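Local coordinates for protein chitinase A (Pteris ryukyuensis, PDB 4RL3) that is the catalytic domain of a family 18 glycoside hydrolase, a class III chitinase that probably cleaves the glycosidic bonds of chitin, at residues C233-I247 and F260-S272. Residues are numbered along the deposited sequence; the frame is centred on the assembly and turned at random.
Sequences CQQLKSSGTLPGIFI and FQYEQQAQTLLTS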
ATOM      1  N   CYS A 233      -3.492   3.844 -18.535  1.00  9.84           N
ATOM      2  CA  CYS A 233      -2.584   4.746 -17.852  1.00 10.02           C
ATOM      3  C   CYS A 233      -1.930   5.745 -18.813  1.00 10.65           C
ATOM      4  O   CYS A 233      -1.655   6.872 -18.438  1.00 10.43           O
ATOM      5  CB  CYS A 233      -1.517   3.963 -17.093  1.00  9.89           C
ATOM      6  SG  CYS A 233      -2.119   3.233 -15.555  1.00  9.52           S
ATOM      7  N   GLN A 234      -1.673   5.318 -20.048  1.00 11.75           N
ATOM      8  CA  GLN A 234      -1.132   6.231 -21.061  1.00 13.14           C
ATOM      9  C   GLN A 234      -2.117   7.378 -21.355  1.00 12.85           C
ATOM     10  O   GLN A 234      -1.701   8.532 -21.527  1.00 12.13           O
ATOM     11  CB  GLN A 234      -0.738   5.469 -22.338  1.00 14.92           C
ATOM     12  CG  GLN A 234      -0.115   6.329 -23.439  1.00 16.61           C
ATOM     13  CD  GLN A 234       1.053   7.182 -22.962  1.00 18.23           C
ATOM     14  OE1 GLN A 234       2.083   6.657 -22.530  1.00 20.58           O
ATOM     15  NE2 GLN A 234       0.898   8.504 -23.031  1.00 19.04           N
ATOM     16  N   GLN A 235      -3.412   7.076 -21.350  1.00 12.88           N
ATOM     17  CA  GLN A 235      -4.436   8.107 -21.554  1.00 13.38           C
ATOM     18  C   GLN A 235      -4.467   9.092 -20.392  1.00 12.71           C
ATOM     19  O   GLN A 235      -4.495  10.296 -20.593  1.00 12.58           O
ATOM     20  CB  GLN A 235      -5.815   7.483 -21.703  1.00 14.30           C
ATOM     21  CG  GLN A 235      -5.986   6.627 -22.942  1.00 15.42           C
ATOM     22  CD  GLN A 235      -7.368   6.015 -23.012  1.00 17.11           C
ATOM     23  OE1 GLN A 235      -8.362   6.644 -22.622  1.00 17.93           O
ATOM     24  NE2 GLN A 235      -7.445   4.782 -23.497  1.00 17.92           N
ATOM     25  N   LEU A 236      -4.446   8.573 -19.166  1.00 12.20           N
ATOM     26  CA  LEU A 236      -4.408   9.438 -17.996  1.00 12.01           C
ATOM     27  C   LEU A 236      -3.150  10.308 -17.982  1.00 12.27           C
ATOM     28  O   LEU A 236      -3.201  11.472 -17.577  1.00 12.10           O
ATOM     29  CB  LEU A 236      -4.503   8.601 -16.716  1.00 11.64           C
ATOM     30  CG  LEU A 236      -5.830   7.859 -16.532  1.00 11.66           C
ATOM     31  CD1 LEU A 236      -5.711   6.811 -15.440  1.00 11.41           C
ATOM     32  CD2 LEU A 236      -6.959   8.837 -16.223  1.00 11.92           C
ATOM     33  N   LYS A 237      -2.020   9.744 -18.420  1.00 12.61           N
ATOM     34  CA  LYS A 237      -0.758  10.480 -18.449  1.00 13.53           C
ATOM     35  C   LYS A 237      -0.811  11.601 -19.480  1.00 13.66           C
ATOM     36  O   LYS A 237      -0.398  12.734 -19.204  1.00 13.69           O
ATOM     37  CB  LYS A 237       0.403   9.536 -18.767  1.00 14.50           C
ATOM     38  CG  LYS A 237       1.754  10.224 -18.858  1.00 15.50           C
ATOM     39  CD  LYS A 237       2.790   9.289 -19.455  1.00 16.71           C
ATOM     40  CE  LYS A 237       4.007  10.043 -19.955  1.00 17.78           C
ATOM     41  NZ  LYS A 237       4.669  10.754 -18.835  1.00 19.09           N
ATOM     42  N   SER A 238      -1.326  11.270 -20.658  1.00 14.24           N
ATOM     43  CA  SER A 238      -1.515  12.254 -21.730  1.00 15.14           C
ATOM     44  C   SER A 238      -2.377  13.440 -21.293  1.00 14.61           C
ATOM     45  O   SER A 238      -2.139  14.577 -21.732  1.00 14.46           O
ATOM     46  CB  SER A 238      -2.114  11.587 -22.969  1.00 16.12           C
ATOM     47  OG  SER A 238      -1.123  10.831 -23.649  1.00 18.07           O
ATOM     48  N   SER A 239      -3.347  13.180 -20.414  1.00 13.92           N
ATOM     49  CA  SER A 239      -4.230  14.222 -19.866  1.00 13.76           C
ATOM     50  C   SER A 239      -3.591  15.056 -18.745  1.00 12.82           C
ATOM     51  O   SER A 239      -4.165  16.057 -18.300  1.00 12.43           O
ATOM     52  CB  SER A 239      -5.514  13.587 -19.328  1.00 14.27           C
ATOM     53  OG  SER A 239      -6.233  12.930 -20.352  1.00 15.65           O
ATOM     54  N   GLY A 240      -2.420  14.640 -18.273  1.00 11.86           N
ATOM     55  CA  GLY A 240      -1.748  15.313 -17.170  1.00 11.47           C
ATOM     56  C   GLY A 240      -2.391  15.010 -15.835  1.00 10.92           C
ATOM     57  O   GLY A 240      -2.259  15.799 -14.894  1.00 11.28           O
ATOM     58  N   THR A 241      -3.064  13.861 -15.754  1.00 10.11           N
ATOM     59  CA  THR A 241      -3.795  13.475 -14.543  1.00  9.86           C
ATOM     60  C   THR A 241      -3.458  12.046 -14.087  1.00  9.56           C
ATOM     61  O   THR A 241      -4.339  11.272 -13.748  1.00  9.36           O
ATOM     62  CB  THR A 241      -5.323  13.634 -14.749  1.00  9.81           C
ATOM     63  OG1 THR A 241      -5.772  12.759 -15.792  1.00  9.82           O
ATOM     64  CG2 THR A 241      -5.664  15.060 -15.132  1.00 10.04           C
ATOM     65  N   LEU A 242      -2.172  11.698 -14.062  1.00  9.30           N
ATOM     66  CA  LEU A 242      -1.729  10.390 -13.535  1.00  8.90           C
ATOM     67  C   LEU A 242      -0.587  10.643 -12.558  1.00  8.57           C
ATOM     68  O   LEU A 242       0.525  10.922 -12.987  1.00  8.76           O
ATOM     69  CB  LEU A 242      -1.256   9.447 -14.655  1.00  9.13           C
ATOM     70  CG  LEU A 242      -0.756   8.053 -14.197  1.00  9.31           C
ATOM     71  CD1 LEU A 242      -1.895   7.257 -13.578  1.00  9.49           C
ATOM     72  CD2 LEU A 242      -0.108   7.281 -15.345  1.00  9.47           C
ATOM     73  N   PRO A 243      -0.857  10.584 -11.240  1.00  7.77           N
ATOM     74  CA  PRO A 243       0.241  10.852 -10.304  1.00  7.36           C
ATOM     75  C   PRO A 243       1.224   9.694 -10.158  1.00  6.73           C
ATOM     76  O   PRO A 243       2.354   9.891  -9.693  1.00  6.83           O
ATOM     77  CB  PRO A 243      -0.471  11.101  -8.972  1.00  7.50           C
ATOM     78  CG  PRO A 243      -1.794  10.439  -9.118  1.00  7.69           C
ATOM     79  CD  PRO A 243      -2.168  10.509 -10.565  1.00  7.79           C
ATOM     80  N   GLY A 244       0.792   8.495 -10.531  1.00  6.01           N
ATOM     81  CA  GLY A 244       1.628   7.323 -10.361  1.00  5.63           C
ATOM     82  C   GLY A 244       0.860   6.031 -10.512  1.00  5.19           C
ATOM     83  O   GLY A 244      -0.350   6.035 -10.789  1.00  5.05           O
ATOM     84  N   ILE A 245       1.582   4.934 -10.323  1.00  4.93           N
ATOM     85  CA  ILE A 245       1.062   3.584 -10.478  1.00  4.74           C
ATOM     86  C   ILE A 245       1.627   2.721  -9.357  1.00  4.68           C
ATOM     87  O   ILE A 245       2.794   2.869  -8.996  1.00  4.56           O
ATOM     88  CB  ILE A 245       1.507   2.960 -11.830  1.00  4.83           C
ATOM     89  CG1 ILE A 245       0.961   3.768 -13.009  1.00  4.81           C
ATOM     90  CG2 ILE A 245       1.057   1.515 -11.946  1.00  4.86           C
ATOM     91  CD1 ILE A 245       1.547   3.377 -14.341  1.00  4.86           C
ATOM     92  N   PHE A 246       0.818   1.813  -8.812  1.00  4.54           N
ATOM     93  CA  PHE A 246       1.368   0.751  -7.961  1.00  4.54           C
ATOM     94  C   PHE A 246       0.933  -0.639  -8.414  1.00  4.61           C
ATOM     95  O   PHE A 246      -0.085  -0.800  -9.088  1.00  4.52           O
ATOM     96  CB  PHE A 246       1.063   0.972  -6.471  1.00  4.54           C
ATOM     97  CG  PHE A 246      -0.353   0.648  -6.065  1.00  4.48           C
ATOM     98  CD1 PHE A 246      -1.360   1.584  -6.188  1.00  4.48           C
ATOM     99  CD2 PHE A 246      -0.669  -0.603  -5.542  1.00  4.48           C
ATOM    100  CE1 PHE A 246      -2.659   1.287  -5.802  1.00  4.49           C
ATOM    101  CE2 PHE A 246      -1.965  -0.910  -5.167  1.00  4.52           C
ATOM    102  CZ  PHE A 246      -2.965   0.033  -5.295  1.00  4.49           C
ATOM    103  N   ILE A 247       1.721  -1.634  -8.011  1.00  4.68           N
ATOM    104  CA  ILE A 247       1.495  -3.034  -8.355  1.00  4.83           C
ATOM    105  C   ILE A 247       1.419  -3.880  -7.102  1.00  4.94           C
ATOM    106  O   ILE A 247       2.227  -3.728  -6.184  1.00  4.94           O
ATOM    107  CB  ILE A 247       2.611  -3.568  -9.280  1.00  4.93           C
ATOM    108  CG1 ILE A 247       2.504  -2.884 -10.649  1.00  5.00           C
ATOM    109  CG2 ILE A 247       2.555  -5.093  -9.413  1.00  5.00           C
ATOM    110  CD1 ILE A 247       3.679  -3.176 -11.567  1.00  4.98           C
ATOM    111  N   PHE A 260       8.682  -9.858 -14.146  1.00  7.07           N
ATOM    112  CA  PHE A 260       8.595  -8.446 -13.772  1.00  6.67           C
ATOM    113  C   PHE A 260       8.480  -7.470 -14.942  1.00  6.33           C
ATOM    114  O   PHE A 260       8.774  -6.288 -14.794  1.00  6.04           O
ATOM    115  CB  PHE A 260       9.783  -8.060 -12.887  1.00  6.70           C
ATOM    116  CG  PHE A 260       9.807  -8.767 -11.561  1.00  6.76           C
ATOM    117  CD1 PHE A 260       9.172  -8.207 -10.452  1.00  6.78           C
ATOM    118  CD2 PHE A 260      10.461  -9.976 -11.407  1.00  6.80           C
ATOM    119  CE1 PHE A 260       9.194  -8.847  -9.223  1.00  6.82           C
ATOM    120  CE2 PHE A 260      10.476 -10.621 -10.177  1.00  6.90           C
ATOM    121  CZ  PHE A 260       9.852 -10.052  -9.087  1.00  6.88           C
ATOM    122  N   GLN A 261       8.034  -7.949 -16.096  1.00  6.06           N
ATOM    123  CA  GLN A 261       7.974  -7.083 -17.266  1.00  6.19           C
ATOM    124  C   GLN A 261       7.010  -5.917 -17.093  1.00  6.00           C
ATOM    125  O   GLN A 261       7.253  -4.835 -17.623  1.00  5.90           O
ATOM    126  CB  GLN A 261       7.657  -7.865 -18.543  1.00  6.43           C
ATOM    127  CG  GLN A 261       6.256  -8.448 -18.644  1.00  6.69           C
ATOM    128  CD  GLN A 261       6.164  -9.459 -19.770  1.00  6.99           C
ATOM    129  OE1 GLN A 261       5.967  -9.101 -20.936  1.00  7.71           O
ATOM    130  NE2 GLN A 261       6.329 -10.726 -19.429  1.00  7.01           N
ATOM    131  N   TYR A 262       5.928  -6.105 -16.345  1.00  6.04           N
ATOM    132  CA  TYR A 262       4.962  -5.016 -16.179  1.00  6.11           C
ATOM    133  C   TYR A 262       5.420  -3.945 -15.176  1.00  6.04           C
ATOM    134  O   TYR A 262       5.088  -2.771 -15.336  1.00  5.87           O
ATOM    135  CB  TYR A 262       3.585  -5.571 -15.823  1.00  6.32           C
ATOM    136  CG  TYR A 262       3.028  -6.439 -16.915  1.00  6.69           C
ATOM    137  CD1 TYR A 262       2.809  -5.922 -18.189  1.00  7.01           C
ATOM    138  CD2 TYR A 262       2.731  -7.777 -16.689  1.00  6.99           C
ATOM    139  CE1 TYR A 262       2.298  -6.708 -19.203  1.00  7.28           C
ATOM    140  CE2 TYR A 262       2.213  -8.570 -17.703  1.00  7.30           C
ATOM    141  CZ  TYR A 262       2.002  -8.027 -18.951  1.00  7.36           C
ATOM    142  OH  TYR A 262       1.489  -8.822 -19.955  1.00  8.42           O
ATOM    143  N   GLU A 263       6.222  -4.338 -14.183  1.00  5.92           N
ATOM    144  CA  GLU A 263       6.882  -3.365 -13.308  1.00  5.87           C
ATOM    145  C   GLU A 263       7.720  -2.411 -14.148  1.00  5.89           C
ATOM    146  O   GLU A 263       7.705  -1.192 -13.950  1.00  5.69           O
ATOM    147  CB  GLU A 263       7.810  -4.063 -12.310  1.00  5.89           C
ATOM    148  CG  GLU A 263       7.159  -4.619 -11.047  1.00  5.91           C
ATOM    149  CD  GLU A 263       6.414  -5.929 -11.237  1.00  5.98           C
ATOM    150  OE1 GLU A 263       5.900  -6.451 -10.226  1.00  6.02           O
ATOM    151  OE2 GLU A 263       6.331  -6.467 -12.369  1.00  6.13           O
ATOM    152  N   GLN A 264       8.478  -2.980 -15.073  1.00  5.76           N
ATOM    153  CA  GLN A 264       9.333  -2.179 -15.943  1.00  5.94           C
ATOM    154  C   GLN A 264       8.513  -1.267 -16.847  1.00  5.95           C
ATOM    155  O   GLN A 264       8.800  -0.068 -16.969  1.00  5.85           O
ATOM    156  CB  GLN A 264      10.224  -3.101 -16.770  1.00  6.10           C
ATOM    157  CG  GLN A 264      11.071  -2.393 -17.818  1.00  6.51           C
ATOM    158  CD  GLN A 264      10.365  -2.246 -19.152  1.00  6.75           C
ATOM    159  OE1 GLN A 264      10.240  -1.140 -19.701  1.00  7.72           O
ATOM    160  NE2 GLN A 264       9.871  -3.339 -19.663  1.00  6.61           N
ATOM    161  N   GLN A 265       7.515  -1.846 -17.489  1.00  6.00           N
ATOM    162  CA  GLN A 265       6.646  -1.077 -18.363  1.00  6.10           C
ATOM    163  C   GLN A 265       5.970   0.078 -17.642  1.00  6.16           C
ATOM    164  O   GLN A 265       5.893   1.169 -18.186  1.00  6.18           O
ATOM    165  CB  GLN A 265       5.611  -1.971 -19.013  1.00  6.36           C
ATOM    166  CG  GLN A 265       6.216  -2.863 -20.076  1.00  6.51           C
ATOM    167  CD  GLN A 265       5.173  -3.757 -20.678  1.00  6.77           C
ATOM    168  OE1 GLN A 265       4.079  -3.288 -21.002  1.00  7.31           O
ATOM    169  NE2 GLN A 265       5.481  -5.043 -20.824  1.00  6.82           N
ATOM    170  N   ALA A 266       5.501  -0.159 -16.419  1.00  5.98           N
ATOM    171  CA  ALA A 266       4.856   0.895 -15.654  1.00  6.05           C
ATOM    172  C   ALA A 266       5.789   2.066 -15.384  1.00  6.06           C
ATOM    173  O   ALA A 266       5.392   3.234 -15.510  1.00  6.17           O
ATOM    174  CB  ALA A 266       4.317   0.346 -14.353  1.00  5.99           C
ATOM    175  N   GLN A 267       7.031   1.768 -15.026  1.00  6.05           N
ATOM    176  CA  GLN A 267       8.001   2.809 -14.728  1.00  6.15           C
ATOM    177  C   GLN A 267       8.445   3.539 -15.988  1.00  6.41           C
ATOM    178  O   GLN A 267       8.654   4.754 -15.963  1.00  6.52           O
ATOM    179  CB  GLN A 267       9.201   2.233 -13.976  1.00  6.07           C
ATOM    180  CG  GLN A 267       8.823   1.714 -12.601  1.00  6.01           C
ATOM    181  CD  GLN A 267       9.951   0.980 -11.938  1.00  5.91           C
ATOM    182  OE1 GLN A 267      10.861   1.606 -11.398  1.00  5.77           O
ATOM    183  NE2 GLN A 267       9.897  -0.352 -11.958  1.00  5.85           N
ATOM    184  N   THR A 268       8.594   2.799 -17.084  1.00  6.78           N
ATOM    185  CA  THR A 268       8.930   3.411 -18.361  1.00  7.04           C
ATOM    186  C   THR A 268       7.819   4.369 -18.788  1.00  7.42           C
ATOM    187  O   THR A 268       8.105   5.488 -19.237  1.00  7.40           O
ATOM    188  CB  THR A 268       9.227   2.327 -19.410  1.00  7.18           C
ATOM    189  OG1 THR A 268      10.488   1.743 -19.081  1.00  7.02           O
ATOM    190  CG2 THR A 268       9.291   2.883 -20.837  1.00  7.26           C
ATOM    191  N   LEU A 269       6.568   3.964 -18.591  1.00  7.59           N
ATOM    192  CA  LEU A 269       5.438   4.838 -18.942  1.00  8.11           C
ATOM    193  C   LEU A 269       5.499   6.137 -18.140  1.00  8.26           C
ATOM    194  O   LEU A 269       5.282   7.221 -18.681  1.00  8.51           O
ATOM    195  CB  LEU A 269       4.107   4.118 -18.710  1.00  8.28           C
ATOM    196  CG  LEU A 269       2.805   4.872 -19.014  1.00  8.70           C
ATOM    197  CD1 LEU A 269       1.701   3.858 -19.201  1.00  8.88           C
ATOM    198  CD2 LEU A 269       2.410   5.870 -17.935  1.00  8.90           C
ATOM    199  N   LEU A 270       5.793   6.027 -16.849  1.00  8.56           N
ATOM    200  CA  LEU A 270       5.812   7.201 -15.980  1.00  9.00           C
ATOM    201  C   LEU A 270       6.943   8.171 -16.313  1.00 10.01           C
ATOM    202  O   LEU A 270       6.807   9.369 -16.076  1.00 10.54           O
ATOM    203  CB  LEU A 270       5.882   6.788 -14.508  1.00  8.86           C
ATOM    204  CG  LEU A 270       4.614   6.108 -13.986  1.00  8.69           C
ATOM    205  CD1 LEU A 270       4.902   5.481 -12.634  1.00  8.62           C
ATOM    206  CD2 LEU A 270       3.436   7.066 -13.908  1.00  8.72           C
ATOM    207  N   THR A 271       8.041   7.665 -16.869  1.00 11.15           N
ATOM    208  CA  THR A 271       9.218   8.491 -17.140  1.00 12.31           C
ATOM    209  C   THR A 271       9.351   8.955 -18.589  1.00 13.97           C
ATOM    210  O   THR A 271      10.222   9.772 -18.886  1.00 14.83           O
ATOM    211  CB  THR A 271      10.517   7.763 -16.716  1.00 12.09           C
ATOM    212  OG1 THR A 271      10.616   6.491 -17.369  1.00 12.21           O
ATOM    213  CG2 THR A 271      10.527   7.552 -15.227  1.00 12.26           C
ATOM    214  N   SER A 272       8.491   8.471 -19.481  1.00 15.51           N
ATOM    215  CA  SER A 272       8.659   8.735 -20.914  1.00 17.70           C
ATOM    216  C   SER A 272       7.993  10.044 -21.340  1.00 18.82           C
ATOM    217  O   SER A 272       7.298  10.702 -20.565  1.00 19.23           O
ATOM    218  CB  SER A 272       8.088   7.588 -21.737  1.00 18.29           C
ATOM    219  OG  SER A 272       6.677   7.610 -21.683  1.00 19.20           O
ATOM    220  OXT SER A 272       8.139  10.464 -22.495  1.00 21.10           O
TER
HETATM  221  O   HOH W   1       7.346  11.438 -18.084  1.00 23.24           O
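Strand 244-247 and helix 261-271 run antiparallel, their axes 8.9 Å apart and 173° between their directions, with Ile-245 level with Ala-266 and Ile-247 with Glu-263. Helix 233-238 lies nearly parallel to the same helix, at 17°; Gly-240, with positive phi, closes its last turn in a Schellman motif, and the chain turns back toward the strand. Leu-269 reaches across between the helices: CD1 rests on CB of Cys-233 (3.8 Å), while CD2 meets CD of Lys-237 and, at nearly a right angle, the CD2 branch of Leu-242. Leu-270 faces the start of the strand; its CD2 packs on Leu-242 CD2 and lies over CA of Gly-244 (4.0 Å). This is the closing βα unit of the GH18 TIM barrel: strand 244-248 pairs in parallel with 3-8 and 215-218, and the C-terminal helix covers its outer side beside helix 226-238. Ile-245 reaches CD1 to CB of Ala-266 (4.1 Å) and to CG of Leu-270. One turn earlier on the helix, CD1 of Ile-247 sits 3.7 Å from CA of Glu-263, whose chain bends at chi2 (78°) to carry OE1 past CG2 of the isoleucine to a hydrogen bond with Ser-253; Glu-6 is close by. At the solvent-facing end the Lys-237 chain runs past Leu-269, pointing the opposite way, and its NZ donates to the terminal O of Ser-272 (3.1 Å), tilted from the carbonyl plane. A water accepts from the same NZ and donates to Leu-270 O and Ser-272 O (2.6 Å).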